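Local atomic coordinates of N-acetylneuraminic acid (Sialic acid) synthetase (Leptospira borgpetersenii serovar Hardjo-bovis, PDB entry 6NCS), a protein that probably acts as an N-acylneuraminate-9-phosphate synthase, an enzyme of sialic acid biosynthesis, and carries a manganese ion. Residues Pro107-Lys117 with Thr135-Leu145. Sequence-based numbering, arbitrary orientation.
Sequences PFDVPNLNMLK and TLLEAAADSGL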
loop_
_atom_site.group_PDB
_atom_site.type_symbol
_atom_site.label_atom_id
_atom_site.label_comp_id
_atom_site.label_asym_id
_atom_site.label_seq_id
_atom_site.Cartn_x
_atom_site.Cartn_y
_atom_site.Cartn_z
ATOM N N PRO A 107 27.416 11.300 -4.785
ATOM C CA PRO A 107 28.824 11.136 -5.163
ATOM C C PRO A 107 29.089 9.705 -5.600
ATOM O O PRO A 107 28.530 8.751 -5.056
ATOM C CB PRO A 107 29.577 11.461 -3.869
ATOM C CG PRO A 107 28.656 10.950 -2.804
ATOM C CD PRO A 107 27.240 11.273 -3.324
ATOM N N PHE A 108 29.961 9.554 -6.587
ATOM C CA PHE A 108 30.332 8.232 -7.061
ATOM C C PHE A 108 31.752 7.862 -6.680
ATOM O O PHE A 108 32.191 6.753 -6.989
ATOM C CB PHE A 108 30.139 8.137 -8.581
ATOM C CG PHE A 108 28.694 8.009 -8.994
ATOM C CD1 PHE A 108 27.846 9.101 -8.948
ATOM C CD2 PHE A 108 28.181 6.785 -9.404
ATOM C CE1 PHE A 108 26.506 8.981 -9.314
ATOM C CE2 PHE A 108 26.840 6.662 -9.773
ATOM C CZ PHE A 108 26.009 7.757 -9.723
ATOM N N ASP A 109 32.474 8.759 -6.014
ATOM C CA ASP A 109 33.791 8.448 -5.483
ATOM C C ASP A 109 34.052 9.370 -4.305
ATOM O O ASP A 109 33.272 10.279 -4.019
ATOM C CB ASP A 109 34.885 8.566 -6.559
ATOM C CG ASP A 109 34.948 9.945 -7.222
ATOM O OD1 ASP A 109 34.579 10.966 -6.610
ATOM O OD2 ASP A 109 35.406 10.004 -8.382
ATOM N N VAL A 110 35.167 9.133 -3.625
ATOM C CA VAL A 110 35.480 9.863 -2.398
ATOM C C VAL A 110 35.835 11.320 -2.698
ATOM O O VAL A 110 35.410 12.208 -1.943
ATOM C CB VAL A 110 36.594 9.147 -1.613
ATOM C CG1 VAL A 110 37.137 10.036 -0.509
ATOM C CG2 VAL A 110 36.049 7.842 -1.030
ATOM N N PRO A 111 36.597 11.638 -3.759
ATOM C CA PRO A 111 36.842 13.064 -4.045
ATOM C C PRO A 111 35.569 13.857 -4.251
ATOM O O PRO A 111 35.469 14.993 -3.768
ATOM C CB PRO A 111 37.704 13.024 -5.314
ATOM C CG PRO A 111 38.447 11.742 -5.189
ATOM C CD PRO A 111 37.440 10.777 -4.612
ATOM N N ASN A 112 34.583 13.285 -4.946
ATOM C CA ASN A 112 33.320 13.990 -5.138
ATOM C C ASN A 112 32.537 14.095 -3.834
ATOM O O ASN A 112 31.900 15.119 -3.570
ATOM C CB ASN A 112 32.486 13.299 -6.222
ATOM C CG ASN A 112 32.822 13.796 -7.615
ATOM O OD1 ASN A 112 32.410 14.892 -8.010
ATOM N ND2 ASN A 112 33.585 13.009 -8.362
ATOM N N LEU A 113 32.565 13.048 -3.006
ATOM C CA LEU A 113 31.921 13.127 -1.698
ATOM C C LEU A 113 32.525 14.243 -0.859
ATOM O O LEU A 113 31.800 15.019 -0.227
ATOM C CB LEU A 113 32.037 11.782 -0.972
ATOM C CG LEU A 113 31.278 11.589 0.351
ATOM C CD1 LEU A 113 30.962 10.117 0.555
ATOM C CD2 LEU A 113 32.073 12.101 1.539
ATOM N N ASN A 114 33.862 14.321 -0.817
ATOM C CA ASN A 114 34.518 15.375 -0.049
ATOM C C ASN A 114 34.113 16.749 -0.561
ATOM O O ASN A 114 33.898 17.678 0.229
ATOM C CB ASN A 114 36.038 15.219 -0.115
ATOM C CG ASN A 114 36.536 14.011 0.650
ATOM O OD1 ASN A 114 35.846 13.494 1.520
ATOM N ND2 ASN A 114 37.757 13.567 0.339
ATOM N N MET A 115 34.003 16.894 -1.884
ATOM C CA MET A 115 33.608 18.174 -2.458
ATOM C C MET A 115 32.197 18.543 -2.031
ATOM O O MET A 115 31.920 19.700 -1.699
ATOM C CB MET A 115 33.719 18.118 -3.983
ATOM C CG MET A 115 33.200 19.352 -4.708
ATOM S SD MET A 115 31.431 19.330 -5.082
ATOM C CE MET A 115 31.285 17.816 -6.044
ATOM N N LEU A 116 31.289 17.568 -2.036
ATOM C CA LEU A 116 29.918 17.855 -1.651
ATOM C C LEU A 116 29.837 18.284 -0.192
ATOM O O LEU A 116 29.116 19.231 0.144
ATOM C CB LEU A 116 29.035 16.639 -1.925
ATOM C CG LEU A 116 28.809 16.279 -3.400
ATOM C CD1 LEU A 116 28.053 14.950 -3.510
ATOM C CD2 LEU A 116 28.036 17.384 -4.138
ATOM N N LYS A 117 30.593 17.625 0.691
ATOM C CA LYS A 117 30.591 18.046 2.089
ATOM C C LYS A 117 31.169 19.445 2.238
ATOM O O LYS A 117 30.688 20.244 3.056
ATOM C CB LYS A 117 31.369 17.055 2.951
ATOM C CG LYS A 117 31.354 17.427 4.428
ATOM C CD LYS A 117 31.994 16.370 5.289
ATOM C CE LYS A 117 31.854 16.724 6.759
ATOM N NZ LYS A 117 32.572 15.745 7.611
ATOM N N THR A 135 34.575 1.250 0.274
ATOM C CA THR A 135 35.324 2.483 0.488
ATOM C C THR A 135 34.399 3.698 0.480
ATOM O O THR A 135 34.502 4.580 1.340
ATOM C CB THR A 135 36.410 2.626 -0.577
ATOM O OG1 THR A 135 37.360 1.563 -0.435
ATOM C CG2 THR A 135 37.128 3.958 -0.432
ATOM N N LEU A 136 33.478 3.759 -0.483
ATOM C CA LEU A 136 32.594 4.917 -0.573
ATOM C C LEU A 136 31.576 4.925 0.564
ATOM O O LEU A 136 31.277 5.984 1.136
ATOM C CB LEU A 136 31.895 4.932 -1.936
ATOM C CG LEU A 136 30.981 6.122 -2.253
ATOM C CD1 LEU A 136 31.798 7.407 -2.286
ATOM C CD2 LEU A 136 30.274 5.919 -3.589
ATOM N N LEU A 137 31.027 3.758 0.904
ATOM C CA LEU A 137 30.089 3.683 2.024
ATOM C C LEU A 137 30.747 4.118 3.323
ATOM O O LEU A 137 30.164 4.878 4.104
ATOM C CB LEU A 137 29.549 2.264 2.162
ATOM C CG LEU A 137 28.735 1.718 1.001
ATOM C CD1 LEU A 137 28.470 0.238 1.233
ATOM C CD2 LEU A 137 27.428 2.491 0.884
ATOM N N GLU A 138 31.962 3.625 3.584
ATOM C CA GLU A 138 32.659 4.005 4.806
ATOM C C GLU A 138 32.929 5.505 4.838
ATOM O O GLU A 138 32.860 6.132 5.900
ATOM C CB GLU A 138 33.963 3.209 4.935
ATOM C CG GLU A 138 33.739 1.767 5.398
ATOM C CD GLU A 138 35.022 0.953 5.457
ATOM O OE1 GLU A 138 35.997 1.311 4.759
ATOM O OE2 GLU A 138 35.053 -0.052 6.200
ATOM N N ALA A 139 33.238 6.101 3.687
ATOM C CA ALA A 139 33.461 7.545 3.665
ATOM C C ALA A 139 32.163 8.301 3.917
ATOM O O ALA A 139 32.161 9.339 4.590
ATOM C CB ALA A 139 34.073 7.969 2.333
ATOM N N ALA A 140 31.053 7.807 3.369
ATOM C CA ALA A 140 29.763 8.429 3.636
ATOM C C ALA A 140 29.392 8.321 5.112
ATOM O O ALA A 140 28.909 9.290 5.712
ATOM C CB ALA A 140 28.687 7.788 2.763
ATOM N N ALA A 141 29.615 7.153 5.713
ATOM C CA ALA A 141 29.310 6.986 7.132
ATOM C C ALA A 141 30.181 7.893 7.996
ATOM O O ALA A 141 29.701 8.466 8.981
ATOM C CB ALA A 141 29.488 5.522 7.532
ATOM N N ASP A 142 31.470 8.023 7.652
ATOM C CA ASP A 142 32.392 8.852 8.428
ATOM C C ASP A 142 32.094 10.340 8.310
ATOM O O ASP A 142 32.542 11.119 9.159
ATOM C CB ASP A 142 33.834 8.607 7.979
ATOM C CG ASP A 142 34.301 7.197 8.264
ATOM O OD1 ASP A 142 33.594 6.480 9.004
ATOM O OD2 ASP A 142 35.367 6.802 7.739
ATOM N N SER A 143 31.368 10.749 7.271
ATOM C CA SER A 143 31.131 12.169 7.030
ATOM C C SER A 143 30.209 12.778 8.076
ATOM O O SER A 143 30.235 13.996 8.286
ATOM C CB SER A 143 30.529 12.373 5.637
ATOM O OG SER A 143 29.197 11.883 5.610
ATOM N N GLY A 144 29.373 11.960 8.718
ATOM C CA GLY A 144 28.387 12.462 9.650
ATOM C C GLY A 144 27.135 13.020 9.009
ATOM O O GLY A 144 26.185 13.364 9.735
ATOM N N LEU A 145 27.091 13.125 7.682
ATOM C CA LEU A 145 25.911 13.648 7.013
ATOM C C LEU A 145 24.800 12.600 6.981
ATOM O O LEU A 145 25.018 11.414 7.240
ATOM C CB LEU A 145 26.250 14.074 5.583
ATOM C CG LEU A 145 27.407 15.060 5.433
ATOM C CD1 LEU A 145 27.593 15.407 3.953
ATOM C CD2 LEU A 145 27.140 16.305 6.261
#
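Helices 110-117 and 135-143 run nearly parallel, their axes 10.2 Å apart at the closest and inclined by 17°, with Val110 level with Leu136 and Lys117 with Ser143. Leu113 is the central knob. It sits in a hole formed by Leu136, Ala139, Ala140 and Ser143. With CG anti to the backbone N (chi1 -173°), its CD1 branch reaches the facing helix and lies 3.6 Å from Ala140 N. The small alanines let this methyl come right up to the backbone.

The branch end of Leu136 turns to the end of strand 102-107 and the turn after it. Its CD1 is 3.6 Å from Asp109 C, and its CD2 is 3.6 Å from Pro107 O. Val110 extends the apolar patch toward the helix starts: CG2 lies 3.9 Å from Ala139 CB and also touches Thr135 CG2. Asp109 is the N-cap of helix 110-117, OD1 accepting from Asn112 N; the same oxygen also takes Asn112 ND2.

At the far end Lys117 stretches out fully, and NZ donates to Ser143 O at 3.0 Å. The bond meets the carbonyl at 124°, with the donor a little tilted from the carbonyl plane. Lys117 CB also packs on Leu145 CD1, at 4.2 Å. Ser143 OG accepts from Leu145 N, an ST turn, and donates to Ala140 O.

The two helices belong to the TIM barrel of the NeuB family, where they flank strand 123-126; Leu113, Ser143 and Leu145 all touch its Leu124. Thr135 OG1 hydrogen-bonds to the C-terminal carboxylate (OXT) of Lys290, and Phe108 O to Arg288 NH2, both of the second subunit. The contact is thus apolar through its middle, and one lysine bond ties its outer end. That lysine probably also offsets the negative end of the helix 135-143 dipole.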